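Local coordinates for protein probable transcriptional regulator (Pseudomonas aeruginosa, PDB 2HR3) that probably binds DNA as a transcriptional regulator of the MarR family, using a winged helix-turn-helix domain, at residues 39-44 / 78-83. Sequence-based numbering, arbitrary orientation.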
loop_
_atom_site.group_PDB
_atom_site.type_symbol
_atom_site.label_atom_id
_atom_site.label_comp_id
_atom_site.label_asym_id
_atom_site.label_seq_id
_atom_site.Cartn_x
_atom_site.Cartn_y
_atom_site.Cartn_z
ATOM N N VAL A 39 -4.406 5.875 -7.526
ATOM C CA VAL A 39 -4.420 4.420 -7.329
ATOM C C VAL A 39 -4.950 3.703 -8.568
ATOM O O VAL A 39 -4.260 2.867 -9.115
ATOM C CB VAL A 39 -5.349 4.036 -6.113
ATOM C CG1 VAL A 39 -5.648 2.594 -6.069
ATOM C CG2 VAL A 39 -4.752 4.500 -4.792
ATOM N N VAL A 40 -6.143 4.084 -9.052
ATOM C CA VAL A 40 -6.673 3.464 -10.259
ATOM C C VAL A 40 -5.679 3.615 -11.421
ATOM O O VAL A 40 -5.328 2.639 -12.107
ATOM C CB VAL A 40 -8.116 4.022 -10.589
ATOM C CG1 VAL A 40 -8.631 3.526 -11.944
ATOM C CG2 VAL A 40 -9.074 3.633 -9.471
ATOM N N LEU A 41 -5.210 4.831 -11.632
ATOM C CA LEU A 41 -4.224 5.154 -12.695
ATOM C C LEU A 41 -2.943 4.363 -12.625
ATOM O O LEU A 41 -2.362 3.921 -13.649
ATOM C CB LEU A 41 -3.827 6.632 -12.575
ATOM C CG LEU A 41 -4.168 7.725 -13.612
ATOM C CD1 LEU A 41 -5.472 7.528 -14.313
ATOM C CD2 LEU A 41 -4.049 9.044 -12.941
ATOM N N GLY A 42 -2.463 4.211 -11.398
ATOM C CA GLY A 42 -1.210 3.562 -11.231
ATOM C C GLY A 42 -1.362 2.097 -11.482
ATOM O O GLY A 42 -0.470 1.501 -12.010
ATOM N N ALA A 43 -2.462 1.535 -10.995
ATOM C CA ALA A 43 -2.880 0.216 -11.298
ATOM C C ALA A 43 -2.958 -0.112 -12.784
ATOM O O ALA A 43 -2.459 -1.151 -13.218
ATOM C CB ALA A 43 -4.188 -0.046 -10.625
ATOM N N ILE A 44 -3.539 0.769 -13.593
ATOM C CA ILE A 44 -3.618 0.532 -15.050
ATOM C C ILE A 44 -2.237 0.492 -15.714
ATOM O O ILE A 44 -2.018 -0.231 -16.696
ATOM C CB ILE A 44 -4.414 1.692 -15.717
ATOM C CG1 ILE A 44 -5.905 1.559 -15.402
ATOM C CG2 ILE A 44 -4.165 1.771 -17.171
ATOM C CD1 ILE A 44 -6.708 2.803 -15.585
ATOM N N GLY A 78 -10.522 13.170 -18.702
ATOM C CA GLY A 78 -9.506 12.868 -19.741
ATOM C C GLY A 78 -8.224 12.112 -19.336
ATOM O O GLY A 78 -7.249 12.043 -20.104
ATOM N N LEU A 79 -8.213 11.507 -18.151
ATOM C CA LEU A 79 -6.990 10.859 -17.660
ATOM C C LEU A 79 -6.884 9.421 -18.182
ATOM O O LEU A 79 -5.779 8.867 -18.359
ATOM C CB LEU A 79 -6.952 10.911 -16.132
ATOM C CG LEU A 79 -6.850 12.313 -15.522
ATOM C CD1 LEU A 79 -6.885 12.192 -13.997
ATOM C CD2 LEU A 79 -5.569 13.005 -15.946
ATOM N N ILE A 80 -8.042 8.817 -18.410
ATOM C CA ILE A 80 -8.080 7.526 -19.092
ATOM C C ILE A 80 -8.889 7.575 -20.380
ATOM O O ILE A 80 -9.742 8.458 -20.589
ATOM C CB ILE A 80 -8.610 6.348 -18.217
ATOM C CG1 ILE A 80 -10.082 6.583 -17.834
ATOM C CG2 ILE A 80 -7.709 6.118 -17.015
ATOM C CD1 ILE A 80 -10.696 5.490 -17.069
ATOM N N VAL A 81 -8.621 6.562 -21.201
ATOM C CA VAL A 81 -9.317 6.342 -22.473
ATOM C C VAL A 81 -9.918 4.921 -22.508
ATOM O O VAL A 81 -9.238 3.924 -22.318
ATOM C CB VAL A 81 -8.337 6.596 -23.613
ATOM C CG1 VAL A 81 -8.634 5.754 -24.754
ATOM C CG2 VAL A 81 -8.364 8.062 -24.007
ATOM N N ARG A 82 -11.216 4.859 -22.724
ATOM C CA ARG A 82 -11.953 3.614 -22.691
ATOM C C ARG A 82 -12.245 3.178 -24.136
ATOM O O ARG A 82 -12.692 3.996 -24.956
ATOM C CB ARG A 82 -13.226 3.813 -21.871
ATOM C CG ARG A 82 -14.096 2.587 -21.733
ATOM N N HIS A 83 -11.877 1.941 -24.462
ATOM C CA HIS A 83 -12.269 1.265 -25.728
ATOM C C HIS A 83 -12.929 -0.047 -25.274
ATOM O O HIS A 83 -13.479 -0.088 -24.169
ATOM C CB HIS A 83 -11.049 0.963 -26.625
ATOM C CG HIS A 83 -9.956 1.995 -26.571
ATOM N ND1 HIS A 83 -9.861 3.030 -27.484
ATOM C CD2 HIS A 83 -8.875 2.114 -25.753
ATOM C CE1 HIS A 83 -8.783 3.753 -27.220
ATOM N NE2 HIS A 83 -8.163 3.215 -26.180
#
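Leu41 and Ile44 meet Leu79 and Ile80 through aliphatic carbons alone; no ring, amide or charged plane takes part, so the contact is made by methyl groups and one methylene, with no faces or edges. Its centre is the branch methyl of Ile80, which is touched by the end methyls of two side chains on helix 32-46. CD1 of Ile44 lies 3.7 Å from Ile80 CG2, and CD1 of Leu41 lies 3.8 Å from the same Ile80 CG2. The two partners subtend roughly a right angle at that carbon, and the methyls of Leu41 and Ile44 are themselves 5.1 Å apart (CD1 to CD1). Ile80 presents this branch because CG2 is anti to its carbonyl carbon, with CG1 held between N and C (chi1 64°). Ile44 reaches it with an extended chain, chi2 161°, and its side chain runs nearly perpendicular to that of Ile80. In the winged helix-turn-helix domain expected of MarR proteins, this packing joins helix 32-46 to the base of the wing, where strand 80-83 pairs antiparallel with 93-96. Helix 64-76, probably the DNA-recognition helix, ends just before the strand in a Schellman motif with Gly78 at C-prime, and its Leu74 also packs on Ile80. One turn before Ile44 along helix 32-46, Leu41 uses its CD1 a second time, 4.1 Å from Leu79 CB, the two leucine side chains crossing at about a right angle. Val94 and Leu96 of the partner strand extend the apolar surroundings of Ile44, while Asn103 of helix 98-122 touches both Leu41 and Leu79.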